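Local coordinates for protein diaminopimelate decarboxylase (Helicobacter pylori, PDB 2QGH) that probably decarboxylates meso-diaminopimelate to L-lysine with pyridoxal-5'-phosphate as cofactor, the last step of lysine biosynthesis, at residues L48-A53 with Y259-G264; Q119-N124 with E140-S145. All blocks are in the same frame, centred on the assembly; numbering follows the deposited sequence.

Interaction 1: L48-A53 with Y259-G264; sequences LNYKEA and YDYAQG
Y50 and Y261 bring two phenol rings together at an oblique angle, carbon to carbon, while three residues further along the chain A53 rests against A262. Followed outward from its backbone, Y50 starts with CB 7.3 Å from Y261 CE2, and the base of the side chain makes no contact with 259-264. A first torsion of -93°, well off the usual staggered values, swings CG and the ring toward the other helix. CD1 is still too distant to touch, and CE1 makes the contact, 4.4 Å from Y261 CE2. The rings do not stack. At the tip, Y50 OH is hydrogen-bonded to S283 OG, which fixes the reach of the ring. Y50 also packs on I246, P280 and L258. Y261 extends its ring with CG anti to the backbone N (chi1 177°), and L213 and I216 of helix 213-232 touch it too. At the second point of contact, A53 O lies 3.3 Å from A262 CB, a close carbonyl-to-methyl approach, and A53 CB is 4.5 Å from A262 CB. With only methyl groups as side chains here, A53 CA and A262 CA are 6.3 Å apart. Only about 128 Å² is buried here. P280 lines the cofactor pocket, and the Y50 side chain is about 6 Å from pyridoxal-5'-phosphate. The arrangement is that of neighbouring outer helices of an alanine-racemase-like (beta/alpha)8 barrel, joined near its cofactor site.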
ATOM      1  N   LEU A  48      25.962   0.605  14.559  1.00 27.24           N
ATOM      2  CA  LEU A  48      27.341   0.630  15.030  1.00 28.55           C
ATOM      3  C   LEU A  48      28.272  -0.186  14.135  1.00 28.47           C
ATOM      4  O   LEU A  48      29.467   0.071  14.089  1.00 28.84           O
ATOM      5  CB  LEU A  48      27.410   0.109  16.466  1.00 28.46           C
ATOM      6  CG  LEU A  48      27.583   1.150  17.579  1.00 28.57           C
ATOM      7  CD1 LEU A  48      26.883   2.448  17.217  1.00 28.67           C
ATOM      8  CD2 LEU A  48      27.053   0.577  18.884  1.00 27.58           C
ATOM      9  N   ASN A  49      27.732  -1.168  13.424  1.00 29.08           N
ATOM     10  CA  ASN A  49      28.563  -1.972  12.536  1.00 31.06           C
ATOM     11  C   ASN A  49      28.949  -1.174  11.287  1.00 32.62           C
ATOM     12  O   ASN A  49      30.060  -1.309  10.781  1.00 33.77           O
ATOM     13  CB  ASN A  49      27.839  -3.262  12.146  1.00 29.74           C
ATOM     14  CG  ASN A  49      27.627  -4.183  13.333  1.00 31.44           C
ATOM     15  OD1 ASN A  49      28.458  -4.243  14.240  1.00 30.76           O
ATOM     16  ND2 ASN A  49      26.518  -4.917  13.328  1.00 30.17           N
ATOM     17  N   TYR A  50      28.032  -0.344  10.793  1.00 32.65           N
ATOM     18  CA  TYR A  50      28.309   0.484   9.625  1.00 33.81           C
ATOM     19  C   TYR A  50      29.273   1.592  10.027  1.00 36.15           C
ATOM     20  O   TYR A  50      30.161   1.969   9.267  1.00 36.02           O
ATOM     21  CB  TYR A  50      27.019   1.114   9.093  1.00 29.66           C
ATOM     22  CG  TYR A  50      26.337   0.322   8.004  1.00 26.84           C
ATOM     23  CD1 TYR A  50      26.673   0.508   6.661  1.00 26.13           C
ATOM     24  CD2 TYR A  50      25.363  -0.627   8.316  1.00 25.76           C
ATOM     25  CE1 TYR A  50      26.052  -0.231   5.656  1.00 24.83           C
ATOM     26  CE2 TYR A  50      24.739  -1.368   7.326  1.00 23.96           C
ATOM     27  CZ  TYR A  50      25.084  -1.167   6.000  1.00 25.98           C
ATOM     28  OH  TYR A  50      24.441  -1.892   5.025  1.00 27.25           O
ATOM     29  N   LYS A  51      29.088   2.104  11.238  1.00 38.88           N
ATOM     30  CA  LYS A  51      29.917   3.183  11.754  1.00 41.84           C
ATOM     31  C   LYS A  51      31.376   2.768  11.913  1.00 43.11           C
ATOM     32  O   LYS A  51      32.277   3.573  11.684  1.00 44.61           O
ATOM     33  CB  LYS A  51      29.364   3.662  13.099  1.00 42.83           C
ATOM     34  CG  LYS A  51      29.475   5.168  13.329  1.00 47.06           C
ATOM     35  CD  LYS A  51      30.341   5.505  14.540  1.00 48.93           C
ATOM     36  CE  LYS A  51      29.765   4.924  15.825  1.00 50.84           C
ATOM     37  NZ  LYS A  51      30.668   5.141  16.998  1.00 51.51           N
ATOM     38  N   GLU A  52      31.609   1.514  12.291  1.00 43.48           N
ATOM     39  CA  GLU A  52      32.969   1.025  12.491  1.00 44.06           C
ATOM     40  C   GLU A  52      33.579   0.397  11.238  1.00 44.25           C
ATOM     41  O   GLU A  52      34.800   0.315  11.108  1.00 44.24           O
ATOM     42  CB  GLU A  52      33.003   0.004  13.629  1.00 45.78           C
ATOM     43  CG  GLU A  52      32.374  -1.337  13.275  1.00 47.86           C
ATOM     44  CD  GLU A  52      32.715  -2.434  14.273  1.00 49.81           C
ATOM     45  OE1 GLU A  52      32.315  -3.597  14.040  1.00 49.72           O
ATOM     46  OE2 GLU A  52      33.383  -2.136  15.290  1.00 50.21           O
ATOM     47  N   ALA A  53      32.732  -0.056  10.321  1.00 44.13           N
ATOM     48  CA  ALA A  53      33.210  -0.670   9.090  1.00 43.51           C
ATOM     49  C   ALA A  53      34.073   0.314   8.302  1.00 43.86           C
ATOM     50  O   ALA A  53      34.741  -0.057   7.339  1.00 44.23           O
ATOM     51  CB  ALA A  53      32.031  -1.126   8.245  1.00 42.45           C
ATOM     52  N   TYR A 259      32.731  -6.080   6.051  1.00 30.92           N
ATOM     53  CA  TYR A 259      34.181  -6.041   5.879  1.00 30.59           C
ATOM     54  C   TYR A 259      34.551  -6.095   4.400  1.00 28.84           C
ATOM     55  O   TYR A 259      35.436  -5.374   3.946  1.00 28.47           O
ATOM     56  CB  TYR A 259      34.842  -7.203   6.642  1.00 32.76           C
ATOM     57  CG  TYR A 259      36.330  -7.357   6.383  1.00 33.93           C
ATOM     58  CD1 TYR A 259      36.796  -8.103   5.300  1.00 35.38           C
ATOM     59  CD2 TYR A 259      37.272  -6.737   7.207  1.00 34.32           C
ATOM     60  CE1 TYR A 259      38.164  -8.228   5.041  1.00 36.25           C
ATOM     61  CE2 TYR A 259      38.638  -6.854   6.958  1.00 35.35           C
ATOM     62  CZ  TYR A 259      39.077  -7.600   5.872  1.00 36.34           C
ATOM     63  OH  TYR A 259      40.422  -7.712   5.606  1.00 36.62           O
ATOM     64  N   ASP A 260      33.864  -6.949   3.653  1.00 26.97           N
ATOM     65  CA  ASP A 260      34.113  -7.087   2.226  1.00 26.86           C
ATOM     66  C   ASP A 260      33.568  -5.871   1.479  1.00 26.40           C
ATOM     67  O   ASP A 260      34.183  -5.387   0.528  1.00 25.72           O
ATOM     68  CB  ASP A 260      33.456  -8.374   1.717  1.00 28.48           C
ATOM     69  CG  ASP A 260      33.987  -9.614   2.423  1.00 32.87           C
ATOM     70  OD1 ASP A 260      33.292 -10.655   2.436  1.00 34.11           O
ATOM     71  OD2 ASP A 260      35.112  -9.550   2.967  1.00 34.42           O
ATOM     72  N   TYR A 261      32.411  -5.381   1.921  1.00 24.98           N
ATOM     73  CA  TYR A 261      31.763  -4.213   1.320  1.00 24.82           C
ATOM     74  C   TYR A 261      32.694  -3.006   1.402  1.00 24.00           C
ATOM     75  O   TYR A 261      32.980  -2.346   0.392  1.00 23.13           O
ATOM     76  CB  TYR A 261      30.466  -3.911   2.073  1.00 23.97           C
ATOM     77  CG  TYR A 261      29.693  -2.673   1.638  1.00 24.64           C
ATOM     78  CD1 TYR A 261      29.054  -2.616   0.397  1.00 23.71           C
ATOM     79  CD2 TYR A 261      29.501  -1.608   2.524  1.00 24.55           C
ATOM     80  CE1 TYR A 261      28.228  -1.535   0.058  1.00 23.62           C
ATOM     81  CE2 TYR A 261      28.683  -0.529   2.200  1.00 24.19           C
ATOM     82  CZ  TYR A 261      28.041  -0.500   0.968  1.00 25.56           C
ATOM     83  OH  TYR A 261      27.175   0.541   0.683  1.00 23.26           O
ATOM     84  N   ALA A 262      33.157  -2.729   2.617  1.00 23.09           N
ATOM     85  CA  ALA A 262      34.045  -1.605   2.871  1.00 24.86           C
ATOM     86  C   ALA A 262      35.369  -1.788   2.133  1.00 25.81           C
ATOM     87  O   ALA A 262      35.867  -0.852   1.503  1.00 25.92           O
ATOM     88  CB  ALA A 262      34.292  -1.461   4.374  1.00 23.35           C
ATOM     89  N   GLN A 263      35.933  -2.993   2.205  1.00 25.34           N
ATOM     90  CA  GLN A 263      37.197  -3.262   1.531  1.00 25.10           C
ATOM     91  C   GLN A 263      37.044  -2.958   0.044  1.00 24.28           C
ATOM     92  O   GLN A 263      37.893  -2.296  -0.556  1.00 23.18           O
ATOM     93  CB  GLN A 263      37.632  -4.726   1.734  1.00 24.21           C
ATOM     94  CG  GLN A 263      39.154  -4.918   1.658  1.00 24.88           C
ATOM     95  CD  GLN A 263      39.599  -6.359   1.850  1.00 25.33           C
ATOM     96  OE1 GLN A 263      39.487  -7.176   0.939  1.00 27.10           O
ATOM     97  NE2 GLN A 263      40.100  -6.678   3.044  1.00 23.18           N
ATOM     98  N   GLY A 264      35.945  -3.426  -0.539  1.00 25.35           N
ATOM     99  CA  GLY A 264      35.707  -3.199  -1.951  1.00 26.15           C
ATOM    100  C   GLY A 264      35.650  -1.729  -2.326  1.00 29.24           C
ATOM    101  O   GLY A 264      36.287  -1.299  -3.293  1.00 29.89           O
TER

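Interaction 2: Q119-N124 with E140-S145; sequences QALKLN and ETIAQS
I142, which touches L121 across the contact, accepts on its main-chain O a 2.8 Å hydrogen bond from S145 OG. The C=O...donor angle is 124°, with the donor tilted 26° from the carbonyl plane. The bond turns the hydroxyl back onto its own helix, and the S145 side chain makes no contact with 119-124. The contact itself is carried by one methyl group. L121 CG lies anti to the carbonyl carbon and beside the backbone N, and CD1 is anti to CA (chi2 179°), an extended branch that reaches toward helix 133-146. There L121 CD1 settles on the backbone of A143, 3.8 Å from A143 CA and 3.9 Å from A143 N. It also meets the methyl group of that residue, A143 CB, at 4.0 Å. The same L121 CD1 finds I142 CG2 on the preceding residue, again at 4.0 Å. The leucine tip thus touches two successive residues of the opposing helix, where the small A143 lets it approach the main chain. I142 places CG2 anti to its backbone N, leaving CG1 to run beside the N; its side chain also packs on A114, I117 and E118 of helix 114-122. L121 and A143 both touch A150 of strand 150-155, so the pair sits over the barrel wall. Further along, helix 114-122 ends in a Schellman motif with N124 at positive phi, and L121 O holds a glycerol probably left from crystallisation. The contact is essentially apolar, burying about 93 Å² in all, and its fit rests on shape and burial, with no polar pair between the segments.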
ATOM      1  N   GLN A 119      12.338  24.681   1.401  1.00 25.71           N
ATOM      2  CA  GLN A 119      12.358  24.340   2.819  1.00 24.39           C
ATOM      3  C   GLN A 119      13.653  23.676   3.221  1.00 22.82           C
ATOM      4  O   GLN A 119      14.176  23.922   4.302  1.00 22.53           O
ATOM      5  CB  GLN A 119      11.185  23.416   3.163  1.00 26.07           C
ATOM      6  CG  GLN A 119       9.837  24.106   3.141  1.00 27.72           C
ATOM      7  CD  GLN A 119       9.796  25.301   4.077  1.00 29.86           C
ATOM      8  OE1 GLN A 119       9.895  25.154   5.298  1.00 30.64           O
ATOM      9  NE2 GLN A 119       9.662  26.495   3.508  1.00 30.62           N
ATOM     10  N   ALA A 120      14.174  22.833   2.343  1.00 22.35           N
ATOM     11  CA  ALA A 120      15.408  22.128   2.631  1.00 22.13           C
ATOM     12  C   ALA A 120      16.589  23.085   2.692  1.00 22.12           C
ATOM     13  O   ALA A 120      17.431  22.984   3.583  1.00 22.56           O
ATOM     14  CB  ALA A 120      15.649  21.062   1.580  1.00 21.43           C
ATOM     15  N   LEU A 121      16.646  24.009   1.739  1.00 23.00           N
ATOM     16  CA  LEU A 121      17.728  24.988   1.674  1.00 23.92           C
ATOM     17  C   LEU A 121      17.755  25.873   2.910  1.00 24.36           C
ATOM     18  O   LEU A 121      18.817  26.284   3.369  1.00 23.30           O
ATOM     19  CB  LEU A 121      17.574  25.870   0.435  1.00 22.95           C
ATOM     20  CG  LEU A 121      17.682  25.191  -0.930  1.00 22.16           C
ATOM     21  CD1 LEU A 121      17.472  26.250  -2.006  1.00 20.53           C
ATOM     22  CD2 LEU A 121      19.043  24.518  -1.089  1.00 20.23           C
ATOM     23  N   LYS A 122      16.575  26.161   3.441  1.00 24.80           N
ATOM     24  CA  LYS A 122      16.447  26.998   4.624  1.00 26.07           C
ATOM     25  C   LYS A 122      16.785  26.254   5.911  1.00 25.96           C
ATOM     26  O   LYS A 122      16.993  26.877   6.949  1.00 25.97           O
ATOM     27  CB  LYS A 122      15.020  27.526   4.728  1.00 27.86           C
ATOM     28  CG  LYS A 122      14.681  28.646   3.767  1.00 29.36           C
ATOM     29  CD  LYS A 122      13.189  28.666   3.457  1.00 34.24           C
ATOM     30  CE  LYS A 122      12.350  28.114   4.617  1.00 36.61           C
ATOM     31  NZ  LYS A 122      12.554  28.865   5.885  1.00 41.34           N
ATOM     32  N   LEU A 123      16.831  24.927   5.837  1.00 25.80           N
ATOM     33  CA  LEU A 123      17.115  24.093   6.994  1.00 24.07           C
ATOM     34  C   LEU A 123      18.582  23.694   7.089  1.00 24.06           C
ATOM     35  O   LEU A 123      18.996  22.978   8.003  1.00 24.54           O
ATOM     36  CB  LEU A 123      16.216  22.858   6.953  1.00 23.41           C
ATOM     37  CG  LEU A 123      14.734  23.209   7.091  1.00 22.88           C
ATOM     38  CD1 LEU A 123      13.878  21.977   6.823  1.00 20.63           C
ATOM     39  CD2 LEU A 123      14.478  23.771   8.485  1.00 21.90           C
ATOM     40  N   ASN A 124      19.366  24.157   6.129  1.00 25.38           N
ATOM     41  CA  ASN A 124      20.801  23.903   6.112  1.00 26.26           C
ATOM     42  C   ASN A 124      21.224  22.443   6.185  1.00 24.49           C
ATOM     43  O   ASN A 124      22.116  22.094   6.958  1.00 26.03           O
ATOM     44  CB  ASN A 124      21.464  24.680   7.253  1.00 28.12           C
ATOM     45  CG  ASN A 124      21.080  26.152   7.246  1.00 31.48           C
ATOM     46  OD1 ASN A 124      21.266  26.846   6.247  1.00 35.84           O
ATOM     47  ND2 ASN A 124      20.538  26.631   8.362  1.00 30.93           N
ATOM     48  N   GLU A 140      18.575  26.101  -8.373  1.00 22.53           N
ATOM     49  CA  GLU A 140      19.344  27.321  -8.562  1.00 24.98           C
ATOM     50  C   GLU A 140      18.471  28.557  -8.441  1.00 26.37           C
ATOM     51  O   GLU A 140      18.828  29.520  -7.757  1.00 28.87           O
ATOM     52  CB  GLU A 140      20.015  27.339  -9.933  1.00 24.48           C
ATOM     53  CG  GLU A 140      20.995  28.485 -10.083  1.00 29.35           C
ATOM     54  CD  GLU A 140      21.479  28.652 -11.498  1.00 33.22           C
ATOM     55  OE1 GLU A 140      22.523  29.308 -11.704  1.00 34.50           O
ATOM     56  OE2 GLU A 140      20.805  28.134 -12.409  1.00 37.01           O
ATOM     57  N   THR A 141      17.331  28.537  -9.121  1.00 26.16           N
ATOM     58  CA  THR A 141      16.415  29.667  -9.085  1.00 25.64           C
ATOM     59  C   THR A 141      15.945  29.956  -7.663  1.00 25.01           C
ATOM     60  O   THR A 141      15.832  31.115  -7.259  1.00 23.88           O
ATOM     61  CB  THR A 141      15.182  29.402  -9.970  1.00 25.58           C
ATOM     62  OG1 THR A 141      15.600  29.247 -11.330  1.00 27.03           O
ATOM     63  CG2 THR A 141      14.196  30.555  -9.878  1.00 26.27           C
ATOM     64  N   ILE A 142      15.667  28.900  -6.903  1.00 24.77           N
ATOM     65  CA  ILE A 142      15.191  29.069  -5.539  1.00 24.19           C
ATOM     66  C   ILE A 142      16.322  29.519  -4.622  1.00 25.21           C
ATOM     67  O   ILE A 142      16.127  30.375  -3.765  1.00 26.09           O
ATOM     68  CB  ILE A 142      14.555  27.762  -5.001  1.00 22.97           C
ATOM     69  CG1 ILE A 142      13.307  27.416  -5.829  1.00 22.05           C
ATOM     70  CG2 ILE A 142      14.170  27.928  -3.528  1.00 23.68           C
ATOM     71  CD1 ILE A 142      12.596  26.152  -5.388  1.00 17.68           C
ATOM     72  N   ALA A 143      17.508  28.954  -4.813  1.00 25.47           N
ATOM     73  CA  ALA A 143      18.654  29.320  -3.992  1.00 25.48           C
ATOM     74  C   ALA A 143      18.974  30.794  -4.224  1.00 24.97           C
ATOM     75  O   ALA A 143      19.272  31.545  -3.289  1.00 21.05           O
ATOM     76  CB  ALA A 143      19.854  28.461  -4.357  1.00 24.85           C
ATOM     77  N   GLN A 144      18.894  31.197  -5.484  1.00 25.03           N
ATOM     78  CA  GLN A 144      19.179  32.564  -5.854  1.00 26.36           C
ATOM     79  C   GLN A 144      18.253  33.548  -5.159  1.00 28.01           C
ATOM     80  O   GLN A 144      18.695  34.596  -4.686  1.00 28.08           O
ATOM     81  CB  GLN A 144      19.056  32.726  -7.360  1.00 29.60           C
ATOM     82  CG  GLN A 144      19.474  34.093  -7.851  1.00 34.22           C
ATOM     83  CD  GLN A 144      19.530  34.175  -9.355  1.00 36.79           C
ATOM     84  OE1 GLN A 144      20.041  35.143  -9.909  1.00 39.73           O
ATOM     85  NE2 GLN A 144      19.002  33.157 -10.029  1.00 39.48           N
ATOM     86  N   SER A 145      16.970  33.216  -5.086  1.00 26.78           N
ATOM     87  CA  SER A 145      16.019  34.119  -4.457  1.00 26.91           C
ATOM     88  C   SER A 145      16.241  34.194  -2.961  1.00 28.12           C
ATOM     89  O   SER A 145      15.908  35.195  -2.329  1.00 27.45           O
ATOM     90  CB  SER A 145      14.587  33.671  -4.730  1.00 25.97           C
ATOM     91  OG  SER A 145      14.302  32.473  -4.048  1.00 24.41           O
TER

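Overall arrangement
From the N terminus, the chain runs through 48-53 on helix 40-52, then enters the parallel barrel at strand 59-64. Interaction 1 closes its long loop only at 259-264, 206 residues on, shortly before the last barrel strand, 275-278. Interaction 2 is nested inside that loop: it closes a short one, its nearest ends 16 residues apart, joining helix 114-122 to helix 133-146 across strand 127-130. The first therefore ties the beginning of the barrel domain to its end, the second two successive helices midway round. The loops do not cross, and the contacts do not touch, their centres lying about 34 Å apart within the pyridoxal-binding barrel.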